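Local coordinates for D-lactate dehydrogenase (Fermentative) (Pseudomonas aeruginosa, PDB 5Z20), which probably reduces pyruvate to D-lactate with NADH in fermentation, as a member of the D-isomer specific 2-hydroxyacid dehydrogenase family, at residues 217-222 and 252-257; 243-248 and 269-274; 273-278 and 309-314. All blocks are in the same frame, centred on the assembly; numbering follows the deposited sequence.

Interaction 1 (217-222 and 252-257). With NAI (1,4-dihydronicotinamide adenine dinucleotide), chain L.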
loop_
_atom_site.group_PDB
_atom_site.type_symbol
_atom_site.label_atom_id
_atom_site.label_comp_id
_atom_site.label_asym_id
_atom_site.label_seq_id
_atom_site.Cartn_x
_atom_site.Cartn_y
_atom_site.Cartn_z
ATOM N N VAL B 217 20.846 17.357 -6.775
ATOM C CA VAL B 217 21.020 18.547 -5.988
ATOM C C VAL B 217 20.389 18.328 -4.640
ATOM O O VAL B 217 19.257 17.838 -4.568
ATOM C CB VAL B 217 20.294 19.749 -6.657
ATOM C CG1 VAL B 217 20.317 20.993 -5.785
ATOM C CG2 VAL B 217 20.935 20.056 -8.022
ATOM N N SER B 218 21.079 18.742 -3.593
ATOM C CA SER B 218 20.578 18.588 -2.235
ATOM C C SER B 218 20.734 19.889 -1.481
ATOM O O SER B 218 21.810 20.487 -1.508
ATOM C CB SER B 218 21.378 17.492 -1.460
ATOM O OG SER B 218 20.701 17.200 -0.245
ATOM N N LEU B 219 19.672 20.319 -0.817
ATOM C CA LEU B 219 19.581 21.583 -0.103
ATOM C C LEU B 219 19.888 21.400 1.376
ATOM O O LEU B 219 19.240 20.628 2.072
ATOM C CB LEU B 219 18.146 22.165 -0.223
ATOM C CG LEU B 219 17.598 22.279 -1.657
ATOM C CD1 LEU B 219 16.167 22.756 -1.660
ATOM C CD2 LEU B 219 18.438 23.283 -2.401
ATOM N N HIS B 220 20.860 22.169 1.836
ATOM C CA HIS B 220 21.293 22.143 3.234
ATOM C C HIS B 220 21.639 23.526 3.786
ATOM O O HIS B 220 22.383 23.659 4.728
ATOM C CB HIS B 220 22.481 21.174 3.382
ATOM C CG HIS B 220 22.164 19.771 2.965
ATOM N ND1 HIS B 220 21.351 18.934 3.713
ATOM C CD2 HIS B 220 22.520 19.062 1.875
ATOM C CE1 HIS B 220 21.330 17.745 3.150
ATOM N NE2 HIS B 220 22.010 17.800 2.025
ATOM N N CYS B 221 21.013 24.549 3.227
ATOM C CA CYS B 221 21.122 25.877 3.719
ATOM C C CYS B 221 19.970 26.123 4.644
ATOM O O CYS B 221 18.906 25.517 4.499
ATOM C CB CYS B 221 21.109 26.884 2.541
ATOM S SG CYS B 221 19.669 26.735 1.456
ATOM N N PRO B 222 20.124 27.069 5.553
ATOM C CA PRO B 222 18.986 27.435 6.363
ATOM C C PRO B 222 17.925 28.206 5.578
ATOM O O PRO B 222 18.206 28.721 4.507
ATOM C CB PRO B 222 19.594 28.350 7.448
ATOM C CG PRO B 222 20.946 28.747 6.957
ATOM C CD PRO B 222 21.326 27.866 5.831
ATOM N N ALA B 252 10.027 25.908 2.787
ATOM C CA ALA B 252 9.981 27.151 2.035
ATOM C C ALA B 252 11.219 27.443 1.211
ATOM O O ALA B 252 11.285 28.494 0.547
ATOM C CB ALA B 252 9.647 28.350 2.966
ATOM N N LEU B 253 12.188 26.558 1.190
ATOM C CA LEU B 253 13.311 26.697 0.244
ATOM C C LEU B 253 12.915 26.462 -1.194
ATOM O O LEU B 253 13.670 26.798 -2.116
ATOM C CB LEU B 253 14.410 25.702 0.555
ATOM C CG LEU B 253 15.127 25.807 1.923
ATOM C CD1 LEU B 253 16.221 24.758 2.025
ATOM C CD2 LEU B 253 15.757 27.193 2.121
ATOM N N VAL B 254 11.765 25.828 -1.419
ATOM C CA VAL B 254 11.358 25.515 -2.780
ATOM C C VAL B 254 9.924 25.997 -3.017
ATOM O O VAL B 254 9.086 26.179 -2.085
ATOM C CB VAL B 254 11.376 23.974 -3.068
ATOM C CG1 VAL B 254 12.738 23.394 -2.800
ATOM C CG2 VAL B 254 10.339 23.255 -2.252
ATOM N N ASN B 255 9.593 26.164 -4.290
ATOM C CA ASN B 255 8.224 26.462 -4.635
ATOM C C ASN B 255 7.631 25.202 -5.149
ATOM O O ASN B 255 7.869 24.774 -6.291
ATOM C CB ASN B 255 8.190 27.551 -5.660
ATOM C CG ASN B 255 6.769 27.858 -6.143
ATOM O OD1 ASN B 255 5.916 27.012 -6.193
ATOM N ND2 ASN B 255 6.568 29.054 -6.528
ATOM N N ALA B 256 6.827 24.582 -4.319
ATOM C CA ALA B 256 6.357 23.244 -4.673
ATOM C C ALA B 256 5.406 23.203 -5.859
ATOM O O ALA B 256 5.385 22.227 -6.578
ATOM C CB ALA B 256 5.693 22.603 -3.448
ATOM N N ALA B 257 4.588 24.262 -6.078
ATOM C CA ALA B 257 3.756 24.331 -7.318
ATOM C C ALA B 257 4.637 24.244 -8.548
ATOM O O ALA B 257 4.289 23.604 -9.514
ATOM C CB ALA B 257 2.843 25.591 -7.392
HETATM P PA NAI L . 24.980 25.210 9.382
HETATM O O1A NAI L . 24.692 26.508 9.840
HETATM O O2A NAI L . 26.073 24.449 9.922
HETATM O O5B NAI L . 25.200 25.363 7.878
HETATM C C5B NAI L . 24.374 26.062 7.017
HETATM C C4B NAI L . 25.165 26.383 5.775
HETATM O O4B NAI L . 24.330 27.025 4.840
HETATM C C3B NAI L . 26.398 27.256 6.037
HETATM O O3B NAI L . 27.566 26.900 5.332
HETATM C C2B NAI L . 25.908 28.534 5.462
HETATM O O2B NAI L . 26.887 29.438 5.027
HETATM C C1B NAI L . 25.047 28.083 4.305
HETATM N N9A NAI L . 24.228 29.197 3.820
HETATM C C8A NAI L . 23.805 30.219 4.549
HETATM N N7A NAI L . 23.136 31.071 3.846
HETATM C C5A NAI L . 23.105 30.630 2.626
HETATM C C6A NAI L . 22.525 31.108 1.376
HETATM N N6A NAI L . 21.850 32.245 1.340
HETATM N N1A NAI L . 22.698 30.359 0.300
HETATM C C2A NAI L . 23.391 29.243 0.361
HETATM N N3A NAI L . 23.933 28.755 1.459
HETATM C C4A NAI L . 23.842 29.395 2.599
HETATM O O3 NAI L . 23.599 24.488 9.492
HETATM P PN NAI L . 23.320 22.952 9.463
HETATM O O1N NAI L . 23.565 22.446 10.757
HETATM O O2N NAI L . 23.997 22.394 8.355
HETATM O O5D NAI L . 21.820 23.048 9.198
HETATM C C5D NAI L . 21.278 23.184 7.921
HETATM C C4D NAI L . 19.761 23.302 7.932
HETATM O O4D NAI L . 19.082 22.082 7.779
HETATM C C3D NAI L . 19.165 23.922 9.166
HETATM O O3D NAI L . 19.099 25.323 9.087
HETATM C C2D NAI L . 17.785 23.315 9.227
HETATM O O2D NAI L . 16.808 24.141 8.660
HETATM C C1D NAI L . 17.857 22.068 8.402
HETATM N N1N NAI L . 17.690 20.904 9.246
HETATM C C2N NAI L . 16.782 20.010 8.925
HETATM C C3N NAI L . 16.575 18.869 9.671
HETATM C C7N NAI L . 15.522 17.859 9.269
HETATM O O7N NAI L . 15.046 17.152 10.067
HETATM N N7N NAI L . 15.099 17.726 8.058
HETATM C C4N NAI L . 17.332 18.728 10.827
HETATM C C5N NAI L . 18.260 19.679 11.157
HETATM C C6N NAI L . 18.424 20.761 10.333
#

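Interaction 2 (243-248 and 269-274). With NAI (1,4-dihydronicotinamide adenine dinucleotide), chain L.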
loop_
_atom_site.group_PDB
_atom_site.type_symbol
_atom_site.label_atom_id
_atom_site.label_comp_id
_atom_site.label_asym_id
_atom_site.label_seq_id
_atom_site.Cartn_x
_atom_site.Cartn_y
_atom_site.Cartn_z
ATOM N N ALA B 243 16.975 15.615 -13.728
ATOM C CA ALA B 243 17.753 15.653 -12.527
ATOM C C ALA B 243 16.954 15.248 -11.259
ATOM O O ALA B 243 15.729 15.295 -11.273
ATOM C CB ALA B 243 18.332 17.038 -12.307
ATOM N N MET B 244 17.679 14.981 -10.176
ATOM C CA MET B 244 17.086 14.658 -8.905
ATOM C C MET B 244 17.312 15.815 -7.971
ATOM O O MET B 244 18.422 16.317 -7.852
ATOM C CB MET B 244 17.759 13.405 -8.329
ATOM C CG MET B 244 17.369 13.044 -6.901
ATOM S SD MET B 244 18.171 11.513 -6.378
ATOM C CE MET B 244 17.298 10.294 -7.347
ATOM N N LEU B 245 16.245 16.223 -7.267
ATOM C CA LEU B 245 16.323 17.238 -6.247
ATOM C C LEU B 245 15.914 16.636 -4.880
ATOM O O LEU B 245 14.886 15.999 -4.776
ATOM C CB LEU B 245 15.360 18.396 -6.583
ATOM C CG LEU B 245 15.320 19.502 -5.526
ATOM C CD1 LEU B 245 16.654 20.233 -5.374
ATOM C CD2 LEU B 245 14.218 20.528 -5.841
ATOM N N ILE B 246 16.686 16.940 -3.854
ATOM C CA ILE B 246 16.481 16.510 -2.485
ATOM C C ILE B 246 16.394 17.701 -1.559
ATOM O O ILE B 246 17.286 18.581 -1.574
ATOM C CB ILE B 246 17.655 15.622 -1.986
ATOM C CG1 ILE B 246 17.914 14.438 -2.858
ATOM C CG2 ILE B 246 17.387 15.122 -0.566
ATOM C CD1 ILE B 246 16.752 13.438 -3.015
ATOM N N ASN B 247 15.322 17.748 -0.765
ATOM C CA ASN B 247 15.117 18.806 0.200
ATOM C C ASN B 247 14.855 18.281 1.596
ATOM O O ASN B 247 13.757 17.900 1.917
ATOM C CB ASN B 247 14.003 19.776 -0.199
ATOM C CG ASN B 247 13.941 20.985 0.701
ATOM O OD1 ASN B 247 14.854 21.250 1.501
ATOM N ND2 ASN B 247 12.826 21.708 0.629
ATOM N N THR B 248 15.924 18.247 2.384
ATOM C CA THR B 248 15.889 17.942 3.794
ATOM C C THR B 248 16.240 19.189 4.638
ATOM O O THR B 248 16.629 19.086 5.809
ATOM C CB THR B 248 16.904 16.827 4.173
ATOM O OG1 THR B 248 18.221 17.238 3.870
ATOM C CG2 THR B 248 16.576 15.520 3.485
ATOM N N GLY B 269 13.430 14.927 -12.862
ATOM C CA GLY B 269 13.307 13.474 -12.904
ATOM C C GLY B 269 12.867 12.833 -11.604
ATOM O O GLY B 269 12.244 11.783 -11.600
ATOM N N TYR B 270 13.257 13.425 -10.472
ATOM C CA TYR B 270 13.018 12.827 -9.189
ATOM C C TYR B 270 12.944 13.920 -8.121
ATOM O O TYR B 270 13.649 14.923 -8.192
ATOM C CB TYR B 270 14.165 11.942 -8.765
ATOM C CG TYR B 270 14.618 10.904 -9.731
ATOM C CD1 TYR B 270 15.532 11.215 -10.752
ATOM C CD2 TYR B 270 14.182 9.611 -9.617
ATOM C CE1 TYR B 270 15.973 10.248 -11.633
ATOM C CE2 TYR B 270 14.599 8.617 -10.486
ATOM C CZ TYR B 270 15.520 8.935 -11.472
ATOM O OH TYR B 270 15.965 7.939 -12.273
ATOM N N LEU B 271 12.175 13.646 -7.078
ATOM C CA LEU B 271 12.093 14.587 -5.936
ATOM C C LEU B 271 11.967 13.809 -4.627
ATOM O O LEU B 271 11.057 12.994 -4.458
ATOM C CB LEU B 271 10.868 15.529 -6.111
ATOM C CG LEU B 271 10.663 16.543 -5.008
ATOM C CD1 LEU B 271 11.742 17.636 -5.049
ATOM C CD2 LEU B 271 9.281 17.200 -5.087
ATOM N N GLY B 272 12.851 14.134 -3.680
ATOM C CA GLY B 272 12.780 13.627 -2.349
ATOM C C GLY B 272 12.588 14.767 -1.377
ATOM O O GLY B 272 13.450 15.658 -1.295
ATOM N N LEU B 273 11.539 14.711 -0.593
ATOM C CA LEU B 273 11.297 15.731 0.382
ATOM C C LEU B 273 11.216 15.140 1.769
ATOM O O LEU B 273 10.523 14.140 1.953
ATOM C CB LEU B 273 9.927 16.401 0.142
ATOM C CG LEU B 273 9.713 17.117 -1.182
ATOM C CD1 LEU B 273 8.334 17.797 -1.140
ATOM C CD2 LEU B 273 10.810 18.131 -1.515
ATOM N N ASP B 274 11.874 15.788 2.741
ATOM C CA ASP B 274 11.613 15.488 4.164
ATOM C C ASP B 274 10.833 16.646 4.814
ATOM O O ASP B 274 10.550 16.599 5.982
ATOM C CB ASP B 274 12.930 15.240 4.887
ATOM C CG ASP B 274 12.752 14.733 6.268
ATOM O OD1 ASP B 274 11.972 13.743 6.428
ATOM O OD2 ASP B 274 13.296 15.333 7.244
HETATM P PA NAI L . 24.980 25.210 9.382
HETATM O O1A NAI L . 24.692 26.508 9.840
HETATM O O2A NAI L . 26.073 24.449 9.922
HETATM O O5B NAI L . 25.200 25.363 7.878
HETATM C C5B NAI L . 24.374 26.062 7.017
HETATM C C4B NAI L . 25.165 26.383 5.775
HETATM O O4B NAI L . 24.330 27.025 4.840
HETATM C C3B NAI L . 26.398 27.256 6.037
HETATM O O3B NAI L . 27.566 26.900 5.332
HETATM C C2B NAI L . 25.908 28.534 5.462
HETATM O O2B NAI L . 26.887 29.438 5.027
HETATM C C1B NAI L . 25.047 28.083 4.305
HETATM N N9A NAI L . 24.228 29.197 3.820
HETATM C C8A NAI L . 23.805 30.219 4.549
HETATM N N7A NAI L . 23.136 31.071 3.846
HETATM C C5A NAI L . 23.105 30.630 2.626
HETATM C C6A NAI L . 22.525 31.108 1.376
HETATM N N6A NAI L . 21.850 32.245 1.340
HETATM N N1A NAI L . 22.698 30.359 0.300
HETATM C C2A NAI L . 23.391 29.243 0.361
HETATM N N3A NAI L . 23.933 28.755 1.459
HETATM C C4A NAI L . 23.842 29.395 2.599
HETATM O O3 NAI L . 23.599 24.488 9.492
HETATM P PN NAI L . 23.320 22.952 9.463
HETATM O O1N NAI L . 23.565 22.446 10.757
HETATM O O2N NAI L . 23.997 22.394 8.355
HETATM O O5D NAI L . 21.820 23.048 9.198
HETATM C C5D NAI L . 21.278 23.184 7.921
HETATM C C4D NAI L . 19.761 23.302 7.932
HETATM O O4D NAI L . 19.082 22.082 7.779
HETATM C C3D NAI L . 19.165 23.922 9.166
HETATM O O3D NAI L . 19.099 25.323 9.087
HETATM C C2D NAI L . 17.785 23.315 9.227
HETATM O O2D NAI L . 16.808 24.141 8.660
HETATM C C1D NAI L . 17.857 22.068 8.402
HETATM N N1N NAI L . 17.690 20.904 9.246
HETATM C C2N NAI L . 16.782 20.010 8.925
HETATM C C3N NAI L . 16.575 18.869 9.671
HETATM C C7N NAI L . 15.522 17.859 9.269
HETATM O O7N NAI L . 15.046 17.152 10.067
HETATM N N7N NAI L . 15.099 17.726 8.058
HETATM C C4N NAI L . 17.332 18.728 10.827
HETATM C C5N NAI L . 18.260 19.679 11.157
HETATM C C6N NAI L . 18.424 20.761 10.333
#

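Interaction 3 (273-278 and 309-314). With NAI (1,4-dihydronicotinamide adenine dinucleotide), chain L; OXM (oxamic acid), chain M.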
loop_
_atom_site.group_PDB
_atom_site.type_symbol
_atom_site.label_atom_id
_atom_site.label_comp_id
_atom_site.label_asym_id
_atom_site.label_seq_id
_atom_site.Cartn_x
_atom_site.Cartn_y
_atom_site.Cartn_z
ATOM N N LEU B 273 11.539 14.711 -0.593
ATOM C CA LEU B 273 11.297 15.731 0.382
ATOM C C LEU B 273 11.216 15.140 1.769
ATOM O O LEU B 273 10.523 14.140 1.953
ATOM C CB LEU B 273 9.927 16.401 0.142
ATOM C CG LEU B 273 9.713 17.117 -1.182
ATOM C CD1 LEU B 273 8.334 17.797 -1.140
ATOM C CD2 LEU B 273 10.810 18.131 -1.515
ATOM N N ASP B 274 11.874 15.788 2.741
ATOM C CA ASP B 274 11.613 15.488 4.164
ATOM C C ASP B 274 10.833 16.646 4.814
ATOM O O ASP B 274 10.550 16.599 5.982
ATOM C CB ASP B 274 12.930 15.240 4.887
ATOM C CG ASP B 274 12.752 14.733 6.268
ATOM O OD1 ASP B 274 11.972 13.743 6.428
ATOM O OD2 ASP B 274 13.296 15.333 7.244
ATOM N N VAL B 275 10.592 17.714 4.050
ATOM C CA VAL B 275 10.011 18.943 4.519
ATOM C C VAL B 275 9.097 19.524 3.469
ATOM O O VAL B 275 9.228 19.256 2.271
ATOM C CB VAL B 275 11.060 20.012 4.887
ATOM C CG1 VAL B 275 11.881 19.515 6.070
ATOM C CG2 VAL B 275 11.969 20.350 3.704
ATOM N N TYR B 276 8.150 20.298 3.930
ATOM C CA TYR B 276 7.151 20.902 3.040
ATOM C C TYR B 276 6.737 22.279 3.607
ATOM O O TYR B 276 6.531 22.431 4.827
ATOM C CB TYR B 276 5.935 19.951 2.840
ATOM C CG TYR B 276 4.855 20.538 1.978
ATOM C CD1 TYR B 276 5.087 20.849 0.614
ATOM C CD2 TYR B 276 3.621 20.870 2.508
ATOM C CE1 TYR B 276 4.114 21.475 -0.162
ATOM C CE2 TYR B 276 2.632 21.464 1.740
ATOM C CZ TYR B 276 2.883 21.769 0.403
ATOM O OH TYR B 276 1.958 22.391 -0.345
ATOM N N GLU B 277 6.509 23.232 2.722
ATOM C CA GLU B 277 6.253 24.604 3.134
ATOM C C GLU B 277 5.068 24.755 4.052
ATOM O O GLU B 277 5.171 25.471 5.053
ATOM C CB GLU B 277 6.121 25.499 1.925
ATOM C CG GLU B 277 5.856 26.959 2.239
ATOM C CD GLU B 277 6.219 27.905 1.076
ATOM O OE1 GLU B 277 6.609 27.484 -0.033
ATOM O OE2 GLU B 277 6.099 29.099 1.282
ATOM N N GLU B 278 3.960 24.088 3.779
ATOM C CA GLU B 278 2.798 24.190 4.657
ATOM C C GLU B 278 2.741 23.005 5.580
ATOM O O GLU B 278 1.683 22.517 5.885
ATOM C CB GLU B 278 1.487 24.274 3.874
ATOM C CG GLU B 278 1.463 25.318 2.752
ATOM C CD GLU B 278 1.816 26.716 3.239
ATOM O OE1 GLU B 278 1.515 27.048 4.416
ATOM O OE2 GLU B 278 2.459 27.442 2.475
ATOM N N THR B 309 8.992 12.062 3.141
ATOM C CA THR B 309 9.010 11.623 4.484
ATOM C C THR B 309 8.657 12.812 5.333
ATOM O O THR B 309 8.938 13.961 4.978
ATOM C CB THR B 309 10.380 11.042 4.892
ATOM O OG1 THR B 309 11.421 11.977 4.611
ATOM C CG2 THR B 309 10.671 9.804 4.163
ATOM N N ALA B 310 7.999 12.535 6.455
ATOM C CA ALA B 310 7.368 13.601 7.252
ATOM C C ALA B 310 8.302 14.210 8.285
ATOM O O ALA B 310 8.085 14.113 9.521
ATOM C CB ALA B 310 6.080 13.075 7.886
ATOM N N HIS B 311 9.364 14.815 7.767
ATOM C CA HIS B 311 10.326 15.534 8.597
ATOM C C HIS B 311 10.953 14.662 9.669
ATOM O O HIS B 311 10.921 14.986 10.868
ATOM C CB HIS B 311 9.673 16.784 9.242
ATOM C CG HIS B 311 10.631 17.857 9.561
ATOM N ND1 HIS B 311 10.306 19.201 9.480
ATOM C CD2 HIS B 311 11.911 17.804 10.011
ATOM C CE1 HIS B 311 11.354 19.932 9.832
ATOM N NE2 HIS B 311 12.338 19.110 10.173
ATOM N N GLN B 312 11.497 13.551 9.216
ATOM C CA GLN B 312 12.103 12.564 10.094
ATOM C C GLN B 312 13.588 12.437 9.844
ATOM O O GLN B 312 14.201 11.494 10.363
ATOM C CB GLN B 312 11.422 11.170 9.923
ATOM C CG GLN B 312 11.575 10.600 8.504
ATOM C CD GLN B 312 11.110 9.139 8.368
ATOM O OE1 GLN B 312 9.996 8.893 7.949
ATOM N NE2 GLN B 312 11.945 8.211 8.770
ATOM N N ALA B 313 14.207 13.363 9.099
ATOM C CA ALA B 313 15.648 13.240 8.902
ATOM C C ALA B 313 16.459 13.285 10.210
ATOM O O ALA B 313 17.526 12.684 10.305
ATOM C CB ALA B 313 16.143 14.328 7.984
ATOM N N PHE B 314 15.957 14.011 11.214
ATOM C CA PHE B 314 16.573 14.076 12.545
ATOM C C PHE B 314 16.336 12.861 13.363
ATOM O O PHE B 314 16.918 12.718 14.451
ATOM C CB PHE B 314 16.012 15.280 13.348
ATOM C CG PHE B 314 14.674 15.065 13.900
ATOM C CD1 PHE B 314 13.525 15.239 13.112
ATOM C CD2 PHE B 314 14.495 14.763 15.183
ATOM C CE1 PHE B 314 12.234 15.042 13.639
ATOM C CE2 PHE B 314 13.229 14.602 15.718
ATOM C CZ PHE B 314 12.098 14.691 14.929
HETATM P PA NAI L . 24.980 25.210 9.382
HETATM O O1A NAI L . 24.692 26.508 9.840
HETATM O O2A NAI L . 26.073 24.449 9.922
HETATM O O5B NAI L . 25.200 25.363 7.878
HETATM C C5B NAI L . 24.374 26.062 7.017
HETATM C C4B NAI L . 25.165 26.383 5.775
HETATM O O4B NAI L . 24.330 27.025 4.840
HETATM C C3B NAI L . 26.398 27.256 6.037
HETATM O O3B NAI L . 27.566 26.900 5.332
HETATM C C2B NAI L . 25.908 28.534 5.462
HETATM O O2B NAI L . 26.887 29.438 5.027
HETATM C C1B NAI L . 25.047 28.083 4.305
HETATM N N9A NAI L . 24.228 29.197 3.820
HETATM C C8A NAI L . 23.805 30.219 4.549
HETATM N N7A NAI L . 23.136 31.071 3.846
HETATM C C5A NAI L . 23.105 30.630 2.626
HETATM C C6A NAI L . 22.525 31.108 1.376
HETATM N N6A NAI L . 21.850 32.245 1.340
HETATM N N1A NAI L . 22.698 30.359 0.300
HETATM C C2A NAI L . 23.391 29.243 0.361
HETATM N N3A NAI L . 23.933 28.755 1.459
HETATM C C4A NAI L . 23.842 29.395 2.599
HETATM O O3 NAI L . 23.599 24.488 9.492
HETATM P PN NAI L . 23.320 22.952 9.463
HETATM O O1N NAI L . 23.565 22.446 10.757
HETATM O O2N NAI L . 23.997 22.394 8.355
HETATM O O5D NAI L . 21.820 23.048 9.198
HETATM C C5D NAI L . 21.278 23.184 7.921
HETATM C C4D NAI L . 19.761 23.302 7.932
HETATM O O4D NAI L . 19.082 22.082 7.779
HETATM C C3D NAI L . 19.165 23.922 9.166
HETATM O O3D NAI L . 19.099 25.323 9.087
HETATM C C2D NAI L . 17.785 23.315 9.227
HETATM O O2D NAI L . 16.808 24.141 8.660
HETATM C C1D NAI L . 17.857 22.068 8.402
HETATM N N1N NAI L . 17.690 20.904 9.246
HETATM C C2N NAI L . 16.782 20.010 8.925
HETATM C C3N NAI L . 16.575 18.869 9.671
HETATM C C7N NAI L . 15.522 17.859 9.269
HETATM O O7N NAI L . 15.046 17.152 10.067
HETATM N N7N NAI L . 15.099 17.726 8.058
HETATM C C4N NAI L . 17.332 18.728 10.827
HETATM C C5N NAI L . 18.260 19.679 11.157
HETATM C C6N NAI L . 18.424 20.761 10.333
HETATM C C1 OXM M . 15.018 19.792 12.539
HETATM N N1 OXM M . 14.693 18.634 13.111
HETATM O O1 OXM M . 14.548 20.134 11.467
HETATM C C2 OXM M . 15.964 20.671 13.218
HETATM O O2 OXM M . 15.983 21.886 12.922
HETATM O O3 OXM M . 16.732 20.188 14.079
#

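Interaction 1 (217-222 and 252-257)
In both L219 and L253 the CG is turned anti to the residue's own carbonyl carbon (chi1 -52° and -63°), and a near-trans chi2 stretches CD1 away from the backbone; the two side chains pass antiparallel, each tip beside the other's CB. CD1 of L253 reaches CB of L219 at 3.9 Å, while CD1 of L219 comes to 4.1 Å from CB of L253. The same L219 methyl ends 3.7 Å from CG1 of V254. Further along, SG of C221 is equally near both methyls of L253, 4.0 Å from CD2. Two carbonyls close this end of the leucine: C221 O faces CD1, and P222 O faces CD2 at 3.7 Å. P222 O has its polar partner elsewhere, in the hydroxyl of T227. No hydrogen bond links the segments, and the buried contact rests on apolar side chains and carbonyl-to-methyl packing. In the Rossmann-type NAD domain, 217-222 is the C-terminal end of parallel strand 216-219 with the loop that follows it, and 252-257 leads from the loop after strand 243-247 into helix 256-265, whose N-cap is N255. The loop after strand 216-219 also borders the cofactor. CB of C221 lies 3.6 Å from the adenine N3A of NAI, and CD of P222 is 3.3 Å from the ribose O4B. H220 O packs against C5D of the nicotinamide ribose, and I166 of strand 162-166 touches L219 and C221.

Interaction 2 (243-248 and 269-274)
M244 meets Y270 along most of its length on one face of the sheet. Its CB lies 3.9 Å from CB of Y270, and CG, anti to the backbone N (chi1 172°), runs on past that same CB. SD stands obliquely off the aromatic ring, 5.5 Å from its centroid, in a Met-aromatic contact. A bend at chi3 (-71°) then folds CE back over the ring, toward its rim, where it makes a CH-pi contact 3.6 Å from CG. I129 and L132 of helix 118-134 touch the same methionine, and the hydroxyl of Y270 is bonded to R135. Further along this face CD1 of I246 lies 4.0 Å from CA of G272, which has no side chain to stand in its way. On the other face the leucines L245 and L271 lie side by side, CD2 to CD1 3.9 Å, both touching L259 of helix 256-265. Between the faces the two strands run parallel, 8° apart, and their backbone bonds alternate from strand to strand; A243 O takes two, from G269 N and Y270 N. The last bond, D274 N to N247 O (2.9 Å), lies where the strands end, and there T248 O and D274 OD2 each accept from the carboxamide N7N of NAI, at 3.0 and 3.1 Å, while D274 OD1 is held by the T309 hydroxyl. This is the beta-alpha-beta crossover of a Rossmann-type domain, with the nicotinamide held at the C-terminal ends of its strands.

Interaction 3 (273-278 and 309-314)
The carboxylate of D274 points into loop 309-314, and the imidazole of H311 lies with one face against V275. Both segments are loops at the C-terminal ends of neighbouring parallel strands, 268-273 and 306-308, of the Rossmann-type sheet, where such domains bind their nicotinamide. L273 O, the last strand carbonyl, accepts from T309 N at 2.8 Å, continuing the pairing of the strands into the loops. With CG anti to the backbone N (chi1 -171°), D274 sends its carboxylate among the donors of loop 309-314. OD1 takes two bonds: the hydroxyl of T309 comes from the anti side at 2.6 Å, slightly out of the carboxylate plane, and Q312 N meets the syn lone pair. OD2 receives A313 N at 2.9 Å from above the plane. Three protein donors thus leave the carboxylate little freedom to rotate. H124 of helix 118-134 is the second partner of the T309 hydroxyl, and R134 of the second subunit bonds to A313 O, so the loop also faces the subunit interface.

CG1 of V275 sits over the H311 face, toward its rim, in a CH-pi contact 3.9 Å from the centroid and 15° off the normal. E279 bonds to ND1 of this ring, a pairing consistent with the histidine-glutamate pair known in D-2-hydroxyacid dehydrogenases. The rim of the ring bears on the ligands, with CD2 lying 3.2 Å from O7N of the NAI carboxamide. The ring of F314 presents its edge to the same O7N, while its CD1 approaches N1 of oxamate at 3.6 Å. The other ring nitrogen of H311, NE2, donates to oxamate O1 at 2.8 Å, N-H...O 162°, with O1 in the plane of the imidazole.

All three contacts touch the bound NAI from the C-terminal side of one parallel sheet: interaction 1 at its adenosine and nicotinamide ribose, interactions 2 and 3 at its nicotinamide. Interactions 1 and 2, with centres 9 Å apart, join through neighbouring strands, V217 O lying 2.8 Å from I246 N in a probable hydrogen bond. Interactions 2 and 3 share L273 and D274, so the strand pairing of one leads into the loop whose D274 holds the NAI carboxamide, its side chain about 7 Å from oxamate; N247 ND2 also packs on V275 CG2 at 3.5 Å. Interaction 3 meets interaction 1 more loosely, where V254 O is 3.5 Å from E277 OE1 and A256 packs on Y276.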